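Local atomic coordinates of Lmo2184 protein (Listeria monocytogenes serovar 1/2a, PDB entry 5JOQ), a protein that probably binds heme as the membrane-tethered substrate-binding lipoprotein of an ABC transporter involved in iron uptake. Residues 191-197 against 283-288; 120-126 against 271-276; 167-173 against 221-227; 198-202 against 215-221. One frame throughout, in Å; residues are numbered along the deposited sequence. Where two conformers were deposited one is given.

Contact 1. Residues 191-197 against 283-288; sequences LVKLAGG and MEKMLY
Tyr288 reaches across to the end of helix 187-194, where its hydroxyl donates a hydrogen bond of 2.7 Å from OH to Ala195 O. The donor lies in the plane of that carbonyl and on a lone pair, with a C=O...donor angle of 139°. Seen from the tyrosine, the acceptor sits at the edge of the ring and in its plane, while the CB of neighbouring Leu287 lies over one face.

Ala195 O is turned toward the tyrosine where the helix stops. Gly196, at positive phi, is the C-prime residue of a Schellman motif: Gly197 N returns to Val192 O at 2.9 Å and Gly196 N to Lys193 O at 3.0 Å. The Tyr288 hydroxyl also comes close to Gly196 CA.

The rest is apolar. Ala195 CB points toward helix 276-288 and meets two side chains at once, Met283 CG at 3.7 Å and Leu287 CD1 at 3.8 Å. Met283 leaves its backbone with CG opposite N (chi1 -176°), then bends at both following torsions, which folds its sulfur and methyl back over helix 187-194; CE comes to 3.8 Å from Val192 CG2. Leu287 CD1 also lies against the backbone N of Gly197, at 3.7 Å.

The layer formed by the two helices lies on strand 168-173: Val192 touches Val169 and Ile171, and Leu287 touches Val169. Helix 140-161 packs alongside, meeting Leu194, Glu284 and Tyr288.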
loop_
_atom_site.group_PDB
_atom_site.type_symbol
_atom_site.label_atom_id
_atom_site.label_comp_id
_atom_site.label_asym_id
_atom_site.label_seq_id
_atom_site.Cartn_x
_atom_site.Cartn_y
_atom_site.Cartn_z
ATOM N N LEU A 191 -20.085 14.760 1.774
ATOM C CA LEU A 191 -20.709 14.125 0.603
ATOM C C LEU A 191 -21.949 13.342 1.002
ATOM O O LEU A 191 -22.986 13.411 0.326
ATOM C CB LEU A 191 -19.711 13.192 -0.103
ATOM C CG LEU A 191 -18.484 13.859 -0.721
ATOM C CD1 LEU A 191 -17.585 12.726 -1.243
ATOM C CD2 LEU A 191 -18.944 14.692 -1.931
ATOM N N VAL A 192 -21.854 12.561 2.086
ATOM C CA VAL A 192 -23.010 11.808 2.559
ATOM C C VAL A 192 -24.164 12.756 2.872
ATOM O O VAL A 192 -25.312 12.518 2.480
ATOM C CB VAL A 192 -22.634 10.962 3.785
ATOM C CG1 VAL A 192 -23.903 10.403 4.456
ATOM C CG2 VAL A 192 -21.703 9.780 3.367
ATOM N N LYS A 193 -23.866 13.849 3.584
ATOM C CA LYS A 193 -24.900 14.821 3.941
ATOM C C LYS A 193 -25.567 15.397 2.700
ATOM O O LYS A 193 -26.798 15.506 2.625
ATOM C CB LYS A 193 -24.283 15.954 4.775
ATOM C CG LYS A 193 -25.312 17.031 5.228
ATOM C CD LYS A 193 -24.663 18.173 6.055
ATOM C CE LYS A 193 -24.137 19.305 5.153
ATOM N NZ LYS A 193 -23.607 20.518 5.897
ATOM N N LEU A 194 -24.763 15.831 1.734
ATOM C CA LEU A 194 -25.313 16.485 0.550
ATOM C C LEU A 194 -26.160 15.523 -0.266
ATOM O O LEU A 194 -27.146 15.939 -0.885
ATOM C CB LEU A 194 -24.175 17.040 -0.301
ATOM C CG LEU A 194 -23.404 18.250 0.311
ATOM C CD1 LEU A 194 -22.172 18.552 -0.542
ATOM C CD2 LEU A 194 -24.257 19.498 0.432
ATOM N N ALA A 195 -25.780 14.244 -0.295
ATOM C CA ALA A 195 -26.566 13.223 -1.003
ATOM C C ALA A 195 -27.757 12.723 -0.191
ATOM O O ALA A 195 -28.457 11.787 -0.621
ATOM C CB ALA A 195 -25.659 12.053 -1.390
ATOM N N GLY A 196 -28.023 13.319 0.970
ATOM C CA GLY A 196 -29.235 13.020 1.703
ATOM C C GLY A 196 -29.068 11.991 2.804
ATOM O O GLY A 196 -30.016 11.773 3.562
ATOM N N GLY A 197 -27.891 11.385 2.935
ATOM C CA GLY A 197 -27.681 10.407 3.992
ATOM C C GLY A 197 -27.712 11.056 5.369
ATOM O O GLY A 197 -27.287 12.184 5.547
ATOM N N MET A 283 -22.009 8.770 -4.835
ATOM C CA MET A 283 -22.608 8.636 -3.509
ATOM C C MET A 283 -24.108 8.442 -3.611
ATOM O O MET A 283 -24.684 7.596 -2.916
ATOM C CB MET A 283 -22.279 9.868 -2.652
ATOM C CG MET A 283 -22.799 9.765 -1.223
ATOM S SD MET A 283 -22.016 8.481 -0.248
ATOM C CE MET A 283 -20.299 9.067 -0.129
ATOM N N GLU A 284 -24.756 9.198 -4.495
ATOM C CA GLU A 284 -26.198 9.073 -4.663
ATOM C C GLU A 284 -26.570 7.669 -5.130
ATOM O O GLU A 284 -27.576 7.110 -4.684
ATOM C CB GLU A 284 -26.703 10.147 -5.637
ATOM C CG GLU A 284 -28.192 10.161 -5.772
ATOM C CD GLU A 284 -28.696 11.079 -6.891
ATOM O OE1 GLU A 284 -27.914 11.913 -7.431
ATOM O OE2 GLU A 284 -29.895 10.937 -7.225
ATOM N N LYS A 285 -25.745 7.060 -5.996
ATOM C CA LYS A 285 -26.021 5.698 -6.457
ATOM C C LYS A 285 -25.954 4.697 -5.315
ATOM O O LYS A 285 -26.818 3.815 -5.199
ATOM C CB LYS A 285 -25.035 5.292 -7.550
ATOM C CG LYS A 285 -25.263 5.983 -8.884
ATOM C CD LYS A 285 -24.274 5.509 -9.941
ATOM C CE LYS A 285 -24.268 6.467 -11.127
ATOM N NZ LYS A 285 -22.996 6.382 -11.900
ATOM N N MET A 286 -24.941 4.826 -4.460
ATOM C CA MET A 286 -24.781 3.897 -3.342
ATOM C C MET A 286 -25.889 4.043 -2.311
ATOM O O MET A 286 -26.334 3.048 -1.735
ATOM C CB MET A 286 -23.429 4.135 -2.675
ATOM C CG MET A 286 -22.273 3.493 -3.425
ATOM S SD MET A 286 -20.691 3.828 -2.627
ATOM C CE MET A 286 -20.488 5.555 -2.930
ATOM N N LEU A 287 -26.309 5.281 -2.023
ATOM C CA LEU A 287 -27.280 5.492 -0.953
ATOM C C LEU A 287 -28.678 5.050 -1.349
ATOM O O LEU A 287 -29.466 4.667 -0.483
ATOM C CB LEU A 287 -27.307 6.970 -0.541
ATOM C CG LEU A 287 -26.023 7.495 0.104
ATOM C CD1 LEU A 287 -26.285 8.916 0.707
ATOM C CD2 LEU A 287 -25.522 6.496 1.136
ATOM N N TYR A 288 -29.023 5.119 -2.637
ATOM C CA TYR A 288 -30.396 4.838 -3.069
ATOM C C TYR A 288 -30.539 3.710 -4.081
ATOM O O TYR A 288 -31.629 3.137 -4.169
ATOM C CB TYR A 288 -31.052 6.099 -3.658
ATOM C CG TYR A 288 -30.964 7.252 -2.687
ATOM C CD1 TYR A 288 -31.861 7.362 -1.627
ATOM C CD2 TYR A 288 -29.959 8.205 -2.810
ATOM C CE1 TYR A 288 -31.763 8.393 -0.698
ATOM C CE2 TYR A 288 -29.830 9.234 -1.881
ATOM C CZ TYR A 288 -30.744 9.330 -0.833
ATOM O OH TYR A 288 -30.609 10.345 0.105
#

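Contact 2. Residues 120-126 against 271-276; sequences FTSIASM and TASLNA
Met126 runs out fully extended through its first two torsions and turns only at the last (chi3 66°), which carries the thioether across to the loop 271-276. SD settles 3.8 Å from Ala272 CB, and CE continues to 3.5 Å from Ser273 O. Phe120 swings its ring to the side of its own backbone N (chi1 -74°), and CD2 comes within 3.3 Å of Ala272 O. One face of that ring is covered, toward the rim, by Met126 CG, so the two side chains that clasp Ala272 also pack on each other.

Between the backbones there is one bond: Ala272 N donates to Phe120 O at 2.8 Å, in the carbonyl plane and fairly straight (160° at the hydrogen). Both segments lead into helices with a serine at the entrance. Ser122 is the N-cap of helix 123-136, its OG accepting from Ser125 N at 3.0 Å; Ser273 opens a type I turn, and its OG takes Asn275 N in an ST turn before helix 276-288. This is the middle of the molecule, consistent with the region between the lobes in this class of binding protein, where the long helix 140-161 runs past and touches Ile123 and Leu274.

Phe120 faces Ile44 and Ile47 of helix 42-50, whereas Ile123 looks toward helix 187-194, whose Asp190 accepts from its backbone N. The Ile123 tip, CD1, rests 3.7 Å from Ala276 CB.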
loop_
_atom_site.group_PDB
_atom_site.type_symbol
_atom_site.label_atom_id
_atom_site.label_comp_id
_atom_site.label_asym_id
_atom_site.label_seq_id
_atom_site.Cartn_x
_atom_site.Cartn_y
_atom_site.Cartn_z
ATOM N N PHE A 120 -10.271 22.421 2.803
ATOM C CA PHE A 120 -10.977 21.500 1.905
ATOM C C PHE A 120 -11.787 20.437 2.674
ATOM O O PHE A 120 -11.978 19.299 2.193
ATOM C CB PHE A 120 -9.973 20.856 0.944
ATOM C CG PHE A 120 -9.479 21.802 -0.171
ATOM C CD1 PHE A 120 -9.844 23.151 -0.188
ATOM C CD2 PHE A 120 -8.662 21.330 -1.183
ATOM C CE1 PHE A 120 -9.416 24.017 -1.244
ATOM C CE2 PHE A 120 -8.210 22.176 -2.220
ATOM C CZ PHE A 120 -8.571 23.496 -2.258
ATOM N N THR A 121 -12.259 20.774 3.878
ATOM C CA THR A 121 -13.015 19.789 4.660
ATOM C C THR A 121 -14.492 19.704 4.266
ATOM O O THR A 121 -15.179 18.819 4.768
ATOM C CB THR A 121 -12.912 20.088 6.161
ATOM O OG1 THR A 121 -13.377 21.434 6.435
ATOM C CG2 THR A 121 -11.422 19.965 6.623
ATOM N N SER A 122 -14.995 20.602 3.410
ATOM C CA SER A 122 -16.325 20.471 2.818
ATOM C C SER A 122 -16.280 21.038 1.403
ATOM O O SER A 122 -15.354 21.764 1.032
ATOM C CB SER A 122 -17.399 21.212 3.656
ATOM O OG SER A 122 -17.151 22.623 3.671
ATOM N N ILE A 123 -17.303 20.731 0.606
ATOM C CA ILE A 123 -17.372 21.368 -0.712
ATOM C C ILE A 123 -17.541 22.876 -0.560
ATOM O O ILE A 123 -16.896 23.654 -1.264
ATOM C CB ILE A 123 -18.506 20.745 -1.556
ATOM C CG1 ILE A 123 -18.197 19.239 -1.832
ATOM C CG2 ILE A 123 -18.706 21.535 -2.892
ATOM C CD1 ILE A 123 -19.311 18.540 -2.654
ATOM N N ALA A 124 -18.423 23.309 0.349
ATOM C CA ALA A 124 -18.659 24.744 0.532
ATOM C C ALA A 124 -17.377 25.470 0.936
ATOM O O ALA A 124 -17.110 26.587 0.464
ATOM C CB ALA A 124 -19.750 24.968 1.577
ATOM N N SER A 125 -16.588 24.874 1.840
ATOM C CA SER A 125 -15.336 25.519 2.217
ATOM C C SER A 125 -14.394 25.578 1.034
ATOM O O SER A 125 -13.750 26.607 0.812
ATOM C CB SER A 125 -14.680 24.793 3.402
ATOM O OG SER A 125 -15.399 25.118 4.619
ATOM N N MET A 126 -14.309 24.490 0.247
ATOM C CA MET A 126 -13.483 24.536 -0.968
ATOM C C MET A 126 -13.936 25.659 -1.903
ATOM O O MET A 126 -13.107 26.366 -2.490
ATOM C CB MET A 126 -13.537 23.177 -1.710
ATOM C CG MET A 126 -12.667 23.170 -2.970
ATOM S SD MET A 126 -12.745 21.609 -3.895
ATOM C CE MET A 126 -14.473 21.633 -4.459
ATOM N N THR A 271 -9.918 14.743 1.617
ATOM C CA THR A 271 -10.382 16.126 1.551
ATOM C C THR A 271 -10.864 16.441 0.139
ATOM O O THR A 271 -10.647 15.662 -0.801
ATOM C CB THR A 271 -9.295 17.110 1.990
ATOM O OG1 THR A 271 -8.100 16.894 1.225
ATOM C CG2 THR A 271 -8.997 16.934 3.484
ATOM N N ALA A 272 -11.519 17.611 0.004
ATOM C CA ALA A 272 -12.294 17.946 -1.185
ATOM C C ALA A 272 -11.381 18.198 -2.377
ATOM O O ALA A 272 -10.236 18.618 -2.217
ATOM C CB ALA A 272 -13.154 19.218 -0.924
ATOM N N SER A 273 -11.953 18.052 -3.557
ATOM C CA SER A 273 -11.325 18.335 -4.836
ATOM C C SER A 273 -12.384 18.575 -5.916
ATOM O O SER A 273 -13.559 18.483 -5.663
ATOM C CB SER A 273 -10.371 17.221 -5.252
ATOM O OG SER A 273 -11.067 16.104 -5.696
ATOM N N LEU A 274 -11.924 18.859 -7.123
ATOM C CA LEU A 274 -12.798 19.088 -8.264
ATOM C C LEU A 274 -13.510 17.779 -8.671
ATOM O O LEU A 274 -14.394 17.789 -9.472
ATOM C CB LEU A 274 -12.081 19.779 -9.409
ATOM C CG LEU A 274 -11.644 21.207 -9.103
ATOM C CD1 LEU A 274 -11.031 21.863 -10.326
ATOM C CD2 LEU A 274 -12.803 22.021 -8.574
ATOM N N ASN A 275 -13.079 16.664 -8.090
ATOM C CA ASN A 275 -13.708 15.361 -8.280
ATOM C C ASN A 275 -15.073 15.308 -7.591
ATOM O O ASN A 275 -15.838 14.394 -7.804
ATOM C CB ASN A 275 -12.891 14.253 -7.609
ATOM C CG ASN A 275 -11.642 13.913 -8.355
ATOM O OD1 ASN A 275 -11.467 14.306 -9.486
ATOM N ND2 ASN A 275 -10.784 13.148 -7.723
ATOM N N ALA A 276 -15.381 16.311 -6.784
ATOM C CA ALA A 276 -16.584 16.264 -5.967
ATOM C C ALA A 276 -17.888 16.015 -6.695
ATOM O O ALA A 276 -18.673 15.238 -6.217
ATOM C CB ALA A 276 -16.685 17.493 -5.084
#

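Contact 3. Residues 167-173 against 221-227; sequences PTVLILM and PDIILRA
Thr168 and Asp222 exchange bonds at the start of the strand pair. Thr168 N donates to Asp222 OD2 at 2.9 Å, meeting the carboxylate on its anti side and 29° out of its plane, while Asp222 N donates back to Thr168 OG1, also at 2.9 Å. The threonine hydroxyl can accept this because it sits between its own backbone N and carbonyl carbon (chi1 55°); the two side chains cross at about a right angle. OD2 has a further, weak bond to a bound citrate, probably picked up from the crystallisation liquor.

Beyond this clasp strands 168-173 and 223-227 run parallel, their axes 18° apart. Ile223 N starts the ladder on Thr168 O. Leu170 then uses both backbone groups, N to Ile223 O at 3.0 Å and O to Leu225 N at 2.9 Å, and Leu172 does the same with Leu225 O (2.8 Å from its N) and Ala227 N.

On one face Val169 CG1 meets Leu225 CG at 3.9 Å, and Pro167 CB meets Ile223 CD1. On the other, Leu170 lies beside Pro221, with CB 3.6 Å from Pro221 CG, and the Leu172 and Ile224 side chains cross at a slant, CD1 of the leucine against CG2 of the isoleucine. Arg226 heads away from this seam to salt bridges with Asp240 and Asp262 and a cation-pi contact with Phe243.

This pair lies within the mixed sheet of an alpha/beta lobe. Strands 198-199 and 180-182 pair with 168-173, and 260-262 with 223-227; helices 187-194 and 276-288 cover the face carrying Val169, Ile171 and Leu225.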
loop_
_atom_site.group_PDB
_atom_site.type_symbol
_atom_site.label_atom_id
_atom_site.label_comp_id
_atom_site.label_asym_id
_atom_site.label_seq_id
_atom_site.Cartn_x
_atom_site.Cartn_y
_atom_site.Cartn_z
ATOM N N PRO A 167 -31.529 7.090 4.069
ATOM C CA PRO A 167 -30.939 6.021 4.875
ATOM C C PRO A 167 -29.997 6.567 5.953
ATOM O O PRO A 167 -29.461 7.634 5.774
ATOM C CB PRO A 167 -30.096 5.273 3.863
ATOM C CG PRO A 167 -29.621 6.340 2.955
ATOM C CD PRO A 167 -30.727 7.340 2.865
ATOM N N THR A 168 -29.803 5.841 7.040
ATOM C CA THR A 168 -28.845 6.238 8.051
ATOM C C THR A 168 -27.506 5.634 7.562
ATOM O O THR A 168 -27.489 4.549 7.013
ATOM C CB THR A 168 -29.210 5.715 9.441
ATOM O OG1 THR A 168 -29.376 4.307 9.372
ATOM C CG2 THR A 168 -30.501 6.362 9.938
ATOM N N VAL A 169 -26.410 6.342 7.764
ATOM C CA VAL A 169 -25.116 5.897 7.296
ATOM C C VAL A 169 -23.985 5.954 8.317
ATOM O O VAL A 169 -23.878 6.895 9.059
ATOM C CB VAL A 169 -24.664 6.754 6.085
ATOM C CG1 VAL A 169 -23.367 6.239 5.485
ATOM C CG2 VAL A 169 -25.769 6.879 5.052
ATOM N N LEU A 170 -23.142 4.933 8.310
ATOM C CA LEU A 170 -21.968 4.906 9.158
ATOM C C LEU A 170 -20.778 4.988 8.198
ATOM O O LEU A 170 -20.676 4.203 7.277
ATOM C CB LEU A 170 -21.901 3.648 10.000
ATOM C CG LEU A 170 -20.541 3.327 10.604
ATOM C CD1 LEU A 170 -20.041 4.485 11.438
ATOM C CD2 LEU A 170 -20.579 2.055 11.421
ATOM N N ILE A 171 -19.899 5.947 8.430
ATOM C CA ILE A 171 -18.734 6.153 7.585
ATOM C C ILE A 171 -17.449 5.775 8.349
ATOM O O ILE A 171 -17.180 6.318 9.402
ATOM C CB ILE A 171 -18.603 7.610 7.108
ATOM C CG1 ILE A 171 -19.898 8.147 6.524
ATOM C CG2 ILE A 171 -17.501 7.754 6.078
ATOM C CD1 ILE A 171 -19.922 9.644 6.428
ATOM N N LEU A 172 -16.662 4.866 7.795
ATOM C CA LEU A 172 -15.440 4.408 8.462
ATOM C C LEU A 172 -14.251 4.767 7.580
ATOM O O LEU A 172 -14.327 4.633 6.356
ATOM C CB LEU A 172 -15.467 2.875 8.689
ATOM C CG LEU A 172 -16.624 2.335 9.541
ATOM C CD1 LEU A 172 -16.570 0.796 9.583
ATOM C CD2 LEU A 172 -16.570 2.931 10.946
ATOM N N MET A 173 -13.156 5.227 8.191
ATOM C CA MET A 173 -11.919 5.508 7.480
ATOM C C MET A 173 -10.806 4.719 8.161
ATOM O O MET A 173 -10.625 4.850 9.368
ATOM C CB MET A 173 -11.583 7.026 7.527
ATOM C CG MET A 173 -10.316 7.361 6.847
ATOM S SD MET A 173 -9.851 9.103 6.985
ATOM C CE MET A 173 -9.388 9.324 8.713
ATOM N N PRO A 221 -26.768 1.305 11.491
ATOM C CA PRO A 221 -26.867 2.066 10.235
ATOM C C PRO A 221 -27.460 1.212 9.123
ATOM O O PRO A 221 -27.204 0.010 9.033
ATOM C CB PRO A 221 -25.413 2.464 9.921
ATOM C CG PRO A 221 -24.575 1.372 10.658
ATOM C CD PRO A 221 -25.370 1.161 11.953
ATOM N N ASP A 222 -28.269 1.840 8.272
ATOM C CA ASP A 222 -28.747 1.150 7.072
ATOM C C ASP A 222 -27.582 0.749 6.173
ATOM O O ASP A 222 -27.577 -0.333 5.570
ATOM C CB ASP A 222 -29.684 2.070 6.300
ATOM C CG ASP A 222 -30.991 2.321 7.031
ATOM O OD1 ASP A 222 -31.511 1.369 7.618
ATOM O OD2 ASP A 222 -31.470 3.476 7.017
ATOM N N ILE A 223 -26.598 1.625 6.051
ATOM C CA ILE A 223 -25.490 1.485 5.110
ATOM C C ILE A 223 -24.183 1.748 5.832
ATOM O O ILE A 223 -24.103 2.668 6.658
ATOM C CB ILE A 223 -25.636 2.484 3.945
ATOM C CG1 ILE A 223 -26.883 2.173 3.117
ATOM C CG2 ILE A 223 -24.361 2.518 3.063
ATOM C CD1 ILE A 223 -27.292 3.362 2.165
ATOM N N ILE A 224 -23.135 0.978 5.497
ATOM C CA ILE A 224 -21.784 1.300 5.966
ATOM C C ILE A 224 -20.922 1.615 4.753
ATOM O O ILE A 224 -20.965 0.879 3.762
ATOM C CB ILE A 224 -21.168 0.163 6.795
ATOM C CG1 ILE A 224 -22.041 -0.131 8.038
ATOM C CG2 ILE A 224 -19.689 0.516 7.177
ATOM C CD1 ILE A 224 -21.619 -1.424 8.784
ATOM N N LEU A 225 -20.205 2.744 4.810
ATOM C CA LEU A 225 -19.243 3.167 3.800
ATOM C C LEU A 225 -17.851 3.103 4.410
ATOM O O LEU A 225 -17.672 3.472 5.575
ATOM C CB LEU A 225 -19.496 4.612 3.318
ATOM C CG LEU A 225 -20.904 4.946 2.812
ATOM C CD1 LEU A 225 -20.957 6.417 2.343
ATOM C CD2 LEU A 225 -21.322 3.975 1.667
ATOM N N ARG A 226 -16.866 2.630 3.626
ATOM C CA ARG A 226 -15.488 2.523 4.106
ATOM C C ARG A 226 -14.545 3.213 3.134
ATOM O O ARG A 226 -14.738 3.146 1.922
ATOM C CB ARG A 226 -15.045 1.035 4.267
ATOM C CG ARG A 226 -15.880 0.235 5.309
ATOM C CD ARG A 226 -15.339 -1.252 5.413
ATOM N NE ARG A 226 -15.477 -1.947 4.116
ATOM C CZ ARG A 226 -15.888 -3.201 3.989
ATOM N NH1 ARG A 226 -16.208 -3.897 5.078
ATOM N NH2 ARG A 226 -16.020 -3.752 2.787
ATOM N N ALA A 227 -13.531 3.891 3.666
ATOM C CA ALA A 227 -12.506 4.541 2.850
ATOM C C ALA A 227 -11.135 4.152 3.393
ATOM O O ALA A 227 -10.868 4.332 4.585
ATOM C CB ALA A 227 -12.653 6.074 2.875
#

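Contact 4. Residues 198-202 against 215-221; sequences ENVIK and YLQSANP
Val200, just past the short strand 198-199, packs against helix 213-219 at the edge of an alpha/beta sheet: that strand and 223-227 both pair in parallel with 168-173, and the chain between them passes through strand 208-210 and then the helix. The valine points at the helix end and uses both branches. CG1 lies 3.8 Å from Pro221 CB, and CG2 crosses the Leu216 side chain at about a right angle, 4.0 Å from its CD2. Ala219 CB is a looser neighbour of Val200 CB, at 4.4 Å.

Ile201 starts out along the contact, but its tip turns in, with CD1 3.8 Å from Leu216 CD2 and at the edge of the Tyr215 ring, near its plane. An Asx turn fixes the chain here: Asn199 OD1 accepts from Ile201 N at 3.0 Å, the donor tilted 29° from the amide carbonyl plane. Lys202 runs back alongside the turn, bending at its last torsion, its NZ donating to Asn199 O at 2.9 Å and forming a salt bridge to Glu198 OE2, whose hydrogen bond is weak.

The polar end of Tyr215 reaches the turn through water: one molecule accepts from Lys202 N at 3.0 Å and lies 3.1 Å from Tyr215 OH.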
loop_
_atom_site.group_PDB
_atom_site.type_symbol
_atom_site.label_atom_id
_atom_site.label_comp_id
_atom_site.label_asym_id
_atom_site.label_seq_id
_atom_site.Cartn_x
_atom_site.Cartn_y
_atom_site.Cartn_z
ATOM N N GLU A 198 -28.206 10.312 6.367
ATOM C CA GLU A 198 -28.225 10.747 7.765
ATOM C C GLU A 198 -27.126 10.016 8.544
ATOM O O GLU A 198 -27.245 8.823 8.824
ATOM C CB GLU A 198 -29.600 10.475 8.384
ATOM C CG GLU A 198 -29.672 10.778 9.866
ATOM C CD GLU A 198 -31.022 10.364 10.491
ATOM O OE1 GLU A 198 -32.029 10.219 9.747
ATOM O OE2 GLU A 198 -31.063 10.171 11.723
ATOM N N ASN A 199 -26.068 10.740 8.920
ATOM C CA ASN A 199 -24.940 10.135 9.631
ATOM C C ASN A 199 -25.458 9.588 10.955
ATOM O O ASN A 199 -26.240 10.256 11.646
ATOM C CB ASN A 199 -23.865 11.212 9.867
ATOM C CG ASN A 199 -22.478 10.622 10.110
ATOM O OD1 ASN A 199 -22.322 9.705 10.916
ATOM N ND2 ASN A 199 -21.482 11.129 9.395
ATOM N N VAL A 200 -25.049 8.368 11.320
ATOM C CA VAL A 200 -25.463 7.873 12.629
ATOM C C VAL A 200 -24.823 8.669 13.754
ATOM O O VAL A 200 -25.295 8.591 14.889
ATOM C CB VAL A 200 -25.144 6.372 12.846
ATOM C CG1 VAL A 200 -26.062 5.516 12.003
ATOM C CG2 VAL A 200 -23.640 6.059 12.577
ATOM N N ILE A 201 -23.740 9.390 13.484
ATOM C CA ILE A 201 -23.060 10.217 14.489
ATOM C C ILE A 201 -23.573 11.627 14.358
ATOM O O ILE A 201 -23.560 12.191 13.261
ATOM C CB ILE A 201 -21.523 10.205 14.318
ATOM C CG1 ILE A 201 -20.993 8.798 14.430
ATOM C CG2 ILE A 201 -20.881 11.040 15.403
ATOM C CD1 ILE A 201 -21.348 8.147 15.767
ATOM N N LYS A 202 -24.035 12.205 15.465
ATOM C CA LYS A 202 -24.594 13.541 15.429
ATOM C C LYS A 202 -24.014 14.381 16.546
ATOM O O LYS A 202 -23.585 13.870 17.579
ATOM C CB LYS A 202 -26.126 13.515 15.560
ATOM C CG LYS A 202 -26.793 12.785 14.427
ATOM C CD LYS A 202 -28.297 12.721 14.619
ATOM C CE LYS A 202 -28.938 11.809 13.559
ATOM N NZ LYS A 202 -28.410 10.390 13.593
ATOM N N TYR A 215 -21.979 0.764 20.571
ATOM C CA TYR A 215 -22.923 1.855 20.334
ATOM C C TYR A 215 -23.363 1.875 18.875
ATOM O O TYR A 215 -24.560 2.020 18.557
ATOM C CB TYR A 215 -22.268 3.203 20.727
ATOM C CG TYR A 215 -23.070 4.385 20.207
ATOM C CD1 TYR A 215 -24.213 4.828 20.868
ATOM C CD2 TYR A 215 -22.734 4.995 19.018
ATOM C CE1 TYR A 215 -24.976 5.905 20.361
ATOM C CE2 TYR A 215 -23.492 6.067 18.508
ATOM C CZ TYR A 215 -24.609 6.507 19.176
ATOM O OH TYR A 215 -25.345 7.569 18.650
ATOM N N LEU A 216 -22.397 1.745 17.959
ATOM C CA LEU A 216 -22.719 1.819 16.532
ATOM C C LEU A 216 -23.613 0.656 16.117
ATOM O O LEU A 216 -24.542 0.829 15.316
ATOM C CB LEU A 216 -21.437 1.831 15.703
ATOM C CG LEU A 216 -20.549 3.099 15.889
ATOM C CD1 LEU A 216 -19.206 2.907 15.207
ATOM C CD2 LEU A 216 -21.230 4.374 15.294
ATOM N N GLN A 217 -23.362 -0.530 16.664
ATOM C CA GLN A 217 -24.224 -1.667 16.338
ATOM C C GLN A 217 -25.660 -1.407 16.775
ATOM O O GLN A 217 -26.618 -1.749 16.068
ATOM C CB GLN A 217 -23.688 -2.943 16.998
ATOM C CG GLN A 217 -24.532 -4.196 16.588
ATOM C CD GLN A 217 -23.960 -5.501 17.166
ATOM O OE1 GLN A 217 -22.781 -5.778 16.994
ATOM N NE2 GLN A 217 -24.780 -6.270 17.858
ATOM N N SER A 218 -25.833 -0.839 17.956
ATOM C CA SER A 218 -27.177 -0.518 18.428
ATOM C C SER A 218 -27.809 0.573 17.561
ATOM O O SER A 218 -29.021 0.562 17.316
ATOM C CB SER A 218 -27.101 -0.063 19.884
ATOM O OG SER A 218 -28.368 0.278 20.386
ATOM N N ALA A 219 -27.014 1.523 17.091
ATOM C CA ALA A 219 -27.573 2.545 16.205
ATOM C C ALA A 219 -28.043 1.921 14.895
ATOM O O ALA A 219 -28.996 2.413 14.267
ATOM C CB ALA A 219 -26.551 3.643 15.942
ATOM N N ASN A 220 -27.371 0.859 14.462
ATOM C CA ASN A 220 -27.797 0.013 13.349
ATOM C C ASN A 220 -27.879 0.830 12.053
ATOM O O ASN A 220 -28.985 1.056 11.547
ATOM C CB ASN A 220 -29.160 -0.615 13.694
ATOM C CG ASN A 220 -29.561 -1.748 12.746
ATOM O OD1 ASN A 220 -28.721 -2.385 12.114
ATOM N ND2 ASN A 220 -30.858 -2.027 12.678
ATOM N N PRO A 221 -26.768 1.305 11.491
ATOM C CA PRO A 221 -26.867 2.066 10.235
ATOM C C PRO A 221 -27.460 1.212 9.123
ATOM O O PRO A 221 -27.204 0.010 9.033
ATOM C CB PRO A 221 -25.413 2.464 9.921
ATOM C CG PRO A 221 -24.575 1.372 10.658
ATOM C CD PRO A 221 -25.370 1.161 11.953
HETATM O O HOH W 1 -24.215 10.325 17.841
#

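How the contacts relate
Contact 3 is the buried one, a backbone ladder inside the sheet. Contact 1 covers one face of that sheet with two helices, Met283 SD reaching 3.5 Å from Leu225 CD1, while contact 4 adds strand 198-199 alongside 168-173 and packs helix 213-219 against it; both rely mostly on apolar side chains. Contact 4 lies farthest from the chain's centre and shares Pro221 with contact 3; its polar link, at an exposed tyrosine, runs through water. The chain passes directly from 197 to 198, so contacts 1 and 4 flank a single connection. Contact 2 stands apart near the middle, joining loops and helix starts rather than strands, but Ile123 CD1 still touches contact 1, 3.6 Å from Leu194 CD1.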